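Long-range contacts in Emp47p (form2) (Saccharomyces cerevisiae, PDB 2A6Z), which acts in the secretion of glycoproteins as a cargo receptor with a legume-like lectin domain and is required for exit of EMP46 from the endoplasmic reticulum: residues S43-K48 with N206-F211; V112-P117 with G149-S154; R123-D128 with D140-S145. All blocks are in the same frame, centred on the assembly; numbering follows the deposited sequence. Where two conformers were deposited one is given.

Interaction 1. Residues S43-K48 with N206-F211; sequences SNQNSK and NNAESF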
loop_
_atom_site.group_PDB
_atom_site.type_symbol
_atom_site.label_atom_id
_atom_site.label_comp_id
_atom_site.label_asym_id
_atom_site.label_seq_id
_atom_site.Cartn_x
_atom_site.Cartn_y
_atom_site.Cartn_z
ATOM N N SER A 43 -11.666 4.835 -10.266
ATOM C CA SER A 43 -12.083 4.718 -11.648
ATOM C C SER A 43 -12.785 5.947 -12.235
ATOM O O SER A 43 -13.055 5.920 -13.445
ATOM C CB SER A 43 -13.005 3.500 -11.783
ATOM O OG SER A 43 -14.149 3.585 -10.976
ATOM N N ASN A 44 -13.099 7.000 -11.494
ATOM C CA ASN A 44 -13.672 8.205 -12.069
ATOM C C ASN A 44 -13.272 9.419 -11.238
ATOM O O ASN A 44 -12.483 9.329 -10.299
ATOM C CB ASN A 44 -15.189 8.012 -12.180
ATOM C CG ASN A 44 -15.972 7.937 -10.942
ATOM O OD1 ASN A 44 -15.600 8.377 -9.889
ATOM N ND2 ASN A 44 -17.266 7.479 -11.100
ATOM N N GLN A 45 -13.798 10.618 -11.585
ATOM C CA GLN A 45 -13.440 11.846 -10.866
ATOM C C GLN A 45 -13.926 11.768 -9.427
ATOM O O GLN A 45 -15.120 11.557 -9.228
ATOM C CB GLN A 45 -14.059 13.083 -11.550
ATOM C CG GLN A 45 -13.415 13.270 -12.927
ATOM C CD GLN A 45 -14.131 14.361 -13.695
ATOM O OE1 GLN A 45 -13.884 14.444 -14.905
ATOM N NE2 GLN A 45 -15.000 15.157 -13.072
ATOM N N ASN A 46 -13.026 12.004 -8.466
ATOM C CA ASN A 46 -13.319 11.976 -7.050
ATOM C C ASN A 46 -13.932 10.627 -6.631
ATOM O O ASN A 46 -15.070 10.544 -6.187
ATOM C CB ASN A 46 -14.257 13.113 -6.641
ATOM C CG ASN A 46 -14.224 13.326 -5.156
ATOM O OD1 ASN A 46 -13.493 12.689 -4.357
ATOM N ND2 ASN A 46 -14.995 14.272 -4.720
ATOM N N SER A 47 -13.095 9.621 -6.775
ATOM C CA SER A 47 -13.477 8.235 -6.442
ATOM C C SER A 47 -12.524 7.662 -5.428
ATOM O O SER A 47 -11.432 8.213 -5.184
ATOM C CB SER A 47 -13.505 7.332 -7.690
ATOM O OG SER A 47 -12.256 7.389 -8.409
ATOM N N LYS A 48 -12.943 6.550 -4.825
ATOM C CA LYS A 48 -12.235 5.855 -3.773
ATOM C C LYS A 48 -12.374 4.357 -4.000
ATOM O O LYS A 48 -13.397 3.880 -4.443
ATOM C CB LYS A 48 -12.724 6.195 -2.359
ATOM C CG LYS A 48 -12.468 7.648 -1.979
ATOM C CD LYS A 48 -13.004 8.040 -0.619
ATOM C CE LYS A 48 -12.421 9.368 -0.168
ATOM N NZ LYS A 48 -13.149 9.963 0.988
ATOM N N ASN A 206 -10.702 18.549 -11.042
ATOM C CA ASN A 206 -11.562 17.485 -11.595
ATOM C C ASN A 206 -10.723 16.387 -12.215
ATOM O O ASN A 206 -11.030 15.767 -13.236
ATOM C CB ASN A 206 -12.553 18.085 -12.616
ATOM C CG ASN A 206 -13.781 18.700 -11.956
ATOM O OD1 ASN A 206 -14.141 18.520 -10.781
ATOM N ND2 ASN A 206 -14.379 19.486 -12.816
ATOM N N ASN A 207 -9.553 16.100 -11.575
ATOM C CA ASN A 207 -8.677 15.067 -12.115
ATOM C C ASN A 207 -9.360 13.701 -12.054
ATOM O O ASN A 207 -10.217 13.413 -11.232
ATOM C CB ASN A 207 -7.316 14.990 -11.327
ATOM C CG ASN A 207 -7.463 14.243 -10.011
ATOM O OD1 ASN A 207 -7.217 13.026 -10.000
ATOM N ND2 ASN A 207 -7.819 14.902 -8.922
ATOM N N ALA A 208 -8.881 12.824 -12.946
ATOM C CA ALA A 208 -9.294 11.436 -12.987
ATOM C C ALA A 208 -8.098 10.501 -12.837
ATOM O O ALA A 208 -7.971 9.499 -13.555
ATOM C CB ALA A 208 -10.058 11.101 -14.295
ATOM N N GLU A 209 -7.155 10.861 -11.956
ATOM C CA GLU A 209 -6.013 9.968 -11.768
ATOM C C GLU A 209 -6.506 8.583 -11.400
ATOM O O GLU A 209 -7.356 8.408 -10.520
ATOM C CB GLU A 209 -5.146 10.549 -10.608
ATOM C CG GLU A 209 -3.808 9.781 -10.484
ATOM C CD GLU A 209 -2.739 10.500 -9.653
ATOM O OE1 GLU A 209 -3.064 11.534 -8.989
ATOM O OE2 GLU A 209 -1.593 10.004 -9.628
ATOM N N SER A 210 -5.891 7.596 -12.099
ATOM C CA SER A 210 -6.342 6.199 -11.948
ATOM C C SER A 210 -5.239 5.375 -11.308
ATOM O O SER A 210 -4.237 5.075 -11.989
ATOM C CB SER A 210 -6.727 5.666 -13.341
ATOM O OG SER A 210 -7.300 4.375 -13.182
ATOM N N PHE A 211 -5.419 5.046 -10.043
ATOM C CA PHE A 211 -4.479 4.194 -9.296
ATOM C C PHE A 211 -4.894 2.744 -9.517
ATOM O O PHE A 211 -6.070 2.414 -9.306
ATOM C CB PHE A 211 -4.523 4.548 -7.805
ATOM C CG PHE A 211 -3.899 5.880 -7.487
ATOM C CD1 PHE A 211 -2.515 6.013 -7.488
ATOM C CD2 PHE A 211 -4.702 6.974 -7.219
ATOM C CE1 PHE A 211 -1.921 7.234 -7.168
ATOM C CE2 PHE A 211 -4.088 8.181 -6.859
ATOM C CZ PHE A 211 -2.716 8.308 -6.849
#
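Gln45 lays its side chain along the backbone of Asn206 and Asn207, its CD 3.4 Å from Asn206 O. CG sits against the same carbonyl and against that of Asn207, while NE2 of Gln45 reaches CB of Asn206 at 3.8 Å. The two amide planes are only 14° apart, yet the groups meet through van der Waals contact. With CG anti to its own carbonyl carbon (chi1 -67°) and the chain extended beyond it, the glutamine runs out over Asn206; a long, flexible polar side chain suits this exposed place. Gln45 CG also touches CB of Ala208 at 4.2 Å, a compact, apolar methyl beside it, and the CA atoms of Gln45 and Ala208 are 4.7 Å apart. The contact joins two loops at the surface of the legume-lectin beta sandwich: 43-48 leads from strand 38-40 of one sheet into strand 48-58 of the other, and 206-211 runs into strand 210-220. Each loop also braces itself. Ser47 OG donates to Asn44 O over 2.7 Å, tightening the bend around Gln45 and Asn46, and Asn207 OD1 accepts from Glu209 N at 2.9 Å, closing an Asx turn for which asparagine is well suited. Asn201 lies between the loops, its ND2 donating to both Asn44 O and Glu209 O.

Interaction 2. Residues V112-P117 with G149-S154; sequences VDNNGP and GYQDSS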
loop_
_atom_site.group_PDB
_atom_site.type_symbol
_atom_site.label_atom_id
_atom_site.label_comp_id
_atom_site.label_asym_id
_atom_site.label_seq_id
_atom_site.Cartn_x
_atom_site.Cartn_y
_atom_site.Cartn_z
ATOM N N VAL A 112 2.050 6.872 -1.107
ATOM C CA VAL A 112 2.587 7.449 -2.323
ATOM C C VAL A 112 1.659 8.595 -2.715
ATOM O O VAL A 112 0.462 8.422 -2.937
ATOM C CB VAL A 112 2.724 6.399 -3.444
ATOM C CG1 VAL A 112 3.128 7.068 -4.739
ATOM C CG2 VAL A 112 3.699 5.305 -3.031
ATOM N N ASP A 113 2.234 9.804 -2.763
ATOM C CA ASP A 113 1.438 10.999 -3.095
ATOM C C ASP A 113 2.381 12.091 -3.504
ATOM O O ASP A 113 3.621 11.953 -3.508
ATOM C CB ASP A 113 0.471 11.416 -1.983
ATOM C CG ASP A 113 1.083 12.426 -1.018
ATOM O OD1 ASP A 113 2.199 12.168 -0.512
ATOM O OD2 ASP A 113 0.453 13.503 -0.825
ATOM N N ASN A 114 1.801 13.259 -3.875
ATOM C CA ASN A 114 2.637 14.347 -4.365
ATOM C C ASN A 114 2.244 15.693 -3.738
ATOM O O ASN A 114 2.688 16.730 -4.245
ATOM C CB ASN A 114 2.660 14.417 -5.878
ATOM C CG ASN A 114 1.375 14.908 -6.510
ATOM O OD1 ASN A 114 0.472 15.351 -5.825
ATOM N ND2 ASN A 114 1.318 14.774 -7.831
ATOM N N ASN A 115 1.405 15.691 -2.709
ATOM C CA ASN A 115 0.894 16.942 -2.132
ATOM C C ASN A 115 1.763 17.522 -1.027
ATOM O O ASN A 115 1.390 18.575 -0.498
ATOM C CB ASN A 115 -0.538 16.710 -1.618
ATOM C CG ASN A 115 -1.371 18.001 -1.662
ATOM O OD1 ASN A 115 -1.208 18.845 -2.546
ATOM N ND2 ASN A 115 -2.263 18.099 -0.717
ATOM N N GLY A 116 2.858 16.857 -0.669
ATOM C CA GLY A 116 3.715 17.334 0.381
ATOM C C GLY A 116 4.834 18.229 -0.166
ATOM O O GLY A 116 4.942 18.490 -1.355
ATOM N N PRO A 117 5.673 18.695 0.744
ATOM C CA PRO A 117 6.656 19.765 0.423
ATOM C C PRO A 117 7.795 19.299 -0.430
ATOM O O PRO A 117 8.554 20.156 -0.912
ATOM C CB PRO A 117 7.125 20.255 1.789
ATOM C CG PRO A 117 6.817 19.179 2.735
ATOM C CD PRO A 117 5.631 18.397 2.198
ATOM N N GLY A 149 8.873 9.252 -8.317
ATOM C CA GLY A 149 7.928 9.686 -9.350
ATOM C C GLY A 149 6.980 8.501 -9.687
ATOM O O GLY A 149 7.392 7.343 -9.804
ATOM N N TYR A 150 5.709 8.793 -9.816
ATOM C CA TYR A 150 4.702 7.746 -10.068
ATOM C C TYR A 150 3.635 8.160 -11.062
ATOM O O TYR A 150 2.941 7.298 -11.599
ATOM C CB TYR A 150 4.059 7.212 -8.750
ATOM C CG TYR A 150 3.294 8.323 -8.090
ATOM C CD1 TYR A 150 1.906 8.484 -8.314
ATOM C CD2 TYR A 150 3.924 9.253 -7.236
ATOM C CE1 TYR A 150 1.187 9.492 -7.742
ATOM C CE2 TYR A 150 3.167 10.282 -6.680
ATOM C CZ TYR A 150 1.809 10.411 -6.905
ATOM O OH TYR A 150 1.162 11.458 -6.346
ATOM N N GLN A 151 3.369 9.454 -11.272
ATOM C CA GLN A 151 2.191 9.806 -12.065
ATOM C C GLN A 151 2.443 9.594 -13.528
ATOM O O GLN A 151 3.568 9.727 -14.012
ATOM C CB GLN A 151 1.801 11.318 -11.937
ATOM C CG GLN A 151 1.181 11.606 -10.571
ATOM C CD GLN A 151 0.578 12.988 -10.600
ATOM O OE1 GLN A 151 1.183 13.923 -11.090
ATOM N NE2 GLN A 151 -0.625 13.126 -10.070
ATOM N N ASP A 152 1.350 9.308 -14.230
ATOM C CA ASP A 152 1.334 9.403 -15.685
ATOM C C ASP A 152 2.380 8.494 -16.319
ATOM O O ASP A 152 3.061 8.854 -17.286
ATOM C CB ASP A 152 1.508 10.888 -16.091
ATOM C CG ASP A 152 1.222 11.172 -17.537
ATOM O OD1 ASP A 152 1.867 12.114 -18.076
ATOM O OD2 ASP A 152 0.376 10.496 -18.171
ATOM N N SER A 153 2.471 7.272 -15.812
ATOM C CA SER A 153 3.270 6.231 -16.497
ATOM C C SER A 153 2.492 4.939 -16.477
ATOM O O SER A 153 2.052 4.460 -15.441
ATOM C CB SER A 153 4.630 6.007 -15.844
ATOM O OG SER A 153 5.303 4.938 -16.494
ATOM N N SER A 154 2.382 4.337 -17.683
ATOM C CA SER A 154 1.710 3.064 -17.828
ATOM C C SER A 154 2.561 1.886 -17.420
ATOM O O SER A 154 2.033 0.779 -17.346
ATOM C CB SER A 154 1.321 2.923 -19.343
ATOM O OG SER A 154 0.256 3.821 -19.622
HETATM O O HOH W 1 3.564 13.962 -9.683
#
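Tyr150 reaches from the loop ahead of strand 153-164, in one sheet of the legume-lectin beta sandwich, to Val112 of strand 108-113 and the two residues after it, in the other. Its CB, the start of the path, lies 4.1 Å from Val112 CG1. CG sits between the backbone N and the carbonyl carbon (chi1 64°), which carries the ring across to the other segment. There the methyl CG1 of Val112 rests over one face in a CH-pi contact, 3.6 Å from the ring centroid and 21° off the normal; its nearest ring atom is CD2, at 3.4 Å. Val112 turns this branch anti to its backbone N, and a branched aliphatic residue is apt here because it presents a compact methyl to the aromatic face. Farther out, Tyr150 CE2 meets Asp113 O at 3.6 Å, and CZ packs against the backbone of the same residue. Tyr150 OH ends the path beside the Asp113-Asn114 peptide, 3.2 Å from Asp113 C and 3.3 Å from Asn114 CB. Tyrosine fits because its flat ring offers a face to the valine methyl while its hydroxyl ends at a peptide. Although Asn114 N lies near the ring plane at the edge, the angle at its N-H is too poor for a hydrogen bond to OH.

Beyond the ring, Asn114 and Gln151 bring their amides together with planes 75° apart. Both are anchored on the same neighbour, as Asn114 ND2 donates to Gly76 O and Gln151 OE1 accepts from Gly76 N, while Asn114 OD1 takes the N-H of Thr78. Amides suit this place, since each can give and accept at once. A water bridges the pair, accepting from Asn114 ND2 at 3.0 Å and donating to Gln151 OE1 at 2.8 Å.

Interaction 3. Residues R123-D128 with D140-S145; sequences RGQLND and DQSFAS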
loop_
_atom_site.group_PDB
_atom_site.type_symbol
_atom_site.label_atom_id
_atom_site.label_comp_id
_atom_site.label_asym_id
_atom_site.label_seq_id
_atom_site.Cartn_x
_atom_site.Cartn_y
_atom_site.Cartn_z
ATOM N N ARG A 123 6.371 7.540 1.433
ATOM C CA ARG A 123 6.603 7.860 2.828
ATOM C C ARG A 123 6.104 6.724 3.714
ATOM O O ARG A 123 5.045 6.119 3.466
ATOM C CB ARG A 123 5.824 9.125 3.217
ATOM C CG ARG A 123 6.424 10.390 2.605
ATOM C CD ARG A 123 5.429 11.568 2.634
ATOM N NE ARG A 123 6.126 12.784 2.068
ATOM C CZ ARG A 123 6.860 13.629 2.755
ATOM N NH1 ARG A 123 7.061 13.479 4.078
ATOM N NH2 ARG A 123 7.416 14.669 2.107
ATOM N N GLY A 124 6.834 6.499 4.795
ATOM C CA GLY A 124 6.371 5.572 5.865
ATOM C C GLY A 124 5.811 6.382 7.024
ATOM O O GLY A 124 6.389 7.374 7.476
ATOM N N GLN A 125 4.675 5.897 7.504
ATOM C CA GLN A 125 3.980 6.483 8.628
ATOM C C GLN A 125 3.650 5.358 9.655
ATOM O O GLN A 125 3.320 4.234 9.213
ATOM C CB GLN A 125 2.651 7.158 8.244
ATOM C CG GLN A 125 2.719 8.015 6.978
ATOM C CD GLN A 125 3.475 9.311 7.009
ATOM O OE1 GLN A 125 4.195 9.622 6.062
ATOM N NE2 GLN A 125 3.293 10.116 8.071
ATOM N N LEU A 126 3.712 5.676 10.927
ATOM C CA LEU A 126 3.380 4.692 11.985
ATOM C C LEU A 126 2.330 5.298 12.896
ATOM O O LEU A 126 2.311 6.488 13.156
ATOM C CB LEU A 126 4.600 4.408 12.854
ATOM C CG LEU A 126 5.728 3.695 12.115
ATOM C CD1 LEU A 126 7.038 3.926 12.831
ATOM C CD2 LEU A 126 5.360 2.212 11.881
ATOM N N ASN A 127 1.473 4.417 13.415
ATOM C CA ASN A 127 0.535 4.816 14.478
ATOM C C ASN A 127 0.257 3.582 15.312
ATOM O O ASN A 127 0.387 2.443 14.845
ATOM C CB ASN A 127 -0.734 5.373 13.850
ATOM C CG ASN A 127 -1.617 6.100 14.884
ATOM O OD1 ASN A 127 -1.119 6.929 15.655
ATOM N ND2 ASN A 127 -2.893 5.785 14.835
ATOM N N ASP A 128 -0.160 3.797 16.562
ATOM C CA ASP A 128 -0.338 2.698 17.507
ATOM C C ASP A 128 -1.798 2.412 17.826
ATOM O O ASP A 128 -2.097 1.704 18.802
ATOM C CB ASP A 128 0.445 2.957 18.818
ATOM C CG ASP A 128 -0.031 4.154 19.586
ATOM O OD1 ASP A 128 -1.111 4.715 19.208
ATOM O OD2 ASP A 128 0.588 4.519 20.607
ATOM N N ASP A 140 5.376 16.003 7.997
ATOM C CA ASP A 140 6.397 16.160 9.061
ATOM C C ASP A 140 6.520 14.905 9.897
ATOM O O ASP A 140 7.606 14.663 10.500
ATOM C CB ASP A 140 6.018 17.325 9.932
ATOM C CG ASP A 140 7.136 18.228 10.269
ATOM O OD1 ASP A 140 6.957 19.349 10.744
ATOM O OD2 ASP A 140 8.242 17.654 10.181
ATOM N N GLN A 141 5.461 14.095 9.945
ATOM C CA GLN A 141 5.426 12.910 10.819
ATOM C C GLN A 141 5.899 11.651 10.110
ATOM O O GLN A 141 6.052 10.638 10.791
ATOM C CB GLN A 141 4.009 12.713 11.416
ATOM C CG GLN A 141 3.725 13.908 12.355
ATOM C CD GLN A 141 2.629 13.904 13.337
ATOM O OE1 GLN A 141 1.712 13.167 13.017
ATOM N NE2 GLN A 141 2.724 14.691 14.419
ATOM N N SER A 142 6.218 11.685 8.806
ATOM C CA SER A 142 6.808 10.478 8.169
ATOM C C SER A 142 8.035 10.064 8.949
ATOM O O SER A 142 8.885 10.913 9.263
ATOM C CB SER A 142 7.223 10.822 6.747
ATOM O OG SER A 142 6.173 11.416 6.015
ATOM N N PHE A 143 8.164 8.760 9.230
ATOM C CA PHE A 143 9.399 8.324 9.896
ATOM C C PHE A 143 10.507 8.130 8.890
ATOM O O PHE A 143 11.666 8.104 9.312
ATOM C CB PHE A 143 9.196 7.071 10.781
ATOM C CG PHE A 143 8.876 5.780 10.016
ATOM C CD1 PHE A 143 9.938 4.987 9.570
ATOM C CD2 PHE A 143 7.565 5.395 9.751
ATOM C CE1 PHE A 143 9.687 3.823 8.849
ATOM C CE2 PHE A 143 7.325 4.202 9.031
ATOM C CZ PHE A 143 8.379 3.429 8.595
ATOM N N ALA A 144 10.168 7.981 7.615
ATOM C CA ALA A 144 11.153 7.753 6.568
ATOM C C ALA A 144 10.468 8.087 5.247
ATOM O O ALA A 144 9.249 8.035 5.157
ATOM C CB ALA A 144 11.662 6.321 6.587
ATOM N N SER A 145 11.280 8.385 4.239
ATOM C CA SER A 145 10.718 8.705 2.935
ATOM C C SER A 145 11.776 8.662 1.877
ATOM O O SER A 145 12.988 8.699 2.168
ATOM C CB SER A 145 10.055 10.093 2.974
ATOM O OG SER A 145 11.095 11.092 3.207
HETATM O O HOH W 2 4.961 8.250 11.546
#
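A short antiparallel strand pairing at one edge of a beta sheet joins 123-128 to 140-145, where the chain leaves the short, weakly bonded helical turn 138-141 and enters the outermost strand, 144-147. Gly124 N donates to Ala144 O, and Gly124 O receives the N-H of Phe143, each over 2.9 Å; Arg123 and Ser145 form the adjoining non-hydrogen-bonded pair, their side chains meeting where Arg123 CG packs on Ser145 CB.

Ser142 gathers the polar side chains. Its OG donates to Gln125 OE1 at 2.7 Å, lying in the carbonyl plane on a lone pair, and accepts from Arg123 NH1 at 3.0 Å with the hydroxyl only 1° out of the guanidinium plane. The arginine reaches it with its chain extended from CG to NE, whereas Gln125, which starts away from the partner segment, bends back at chi2 (-71°). Serine suits the spot: one small hydroxyl both gives and receives. Gln125 NE2 is held in turn by Ile138 O of the helical turn.

On the other side Phe143 lies against the strand; Phe143 CE2 is 3.3 Å from Gly124 C. With no side chain on Gly124, the ring can lie directly against its backbone, and Leu126 CD1 sits over the face of the Phe143 ring in a CH-pi contact, 3.9 Å from the centroid. Polar bonds thus tie strand 121-128 to the turn that leads into the edge strand, while the aromatic ring packs between the two sheets, its plane at about 80° to that of Phe181 in the opposing one, as befits a legume-lectin beta sandwich.

All three contacts belong to one beta sandwich, but at different depths. Interaction 1 is a surface meeting of two loops, made mainly by polar side chains and backbone in van der Waals contact; interaction 2 is largely buried, combining an aromatic face with a water-bridged amide pair; interaction 3, partly buried, alone pairs strands through backbone hydrogen bonds. Interactions 2 and 3 use neighbouring strands, 108-113 and 121-128, of one sheet, and touch where Pro117 packs on Arg123. Interactions 1 and 2 also meet: Glu209 packs on Tyr150 and makes a weak hydrogen bond to Gln151. Interactions 1 and 3 stay about 12 Å apart at their nearest atoms.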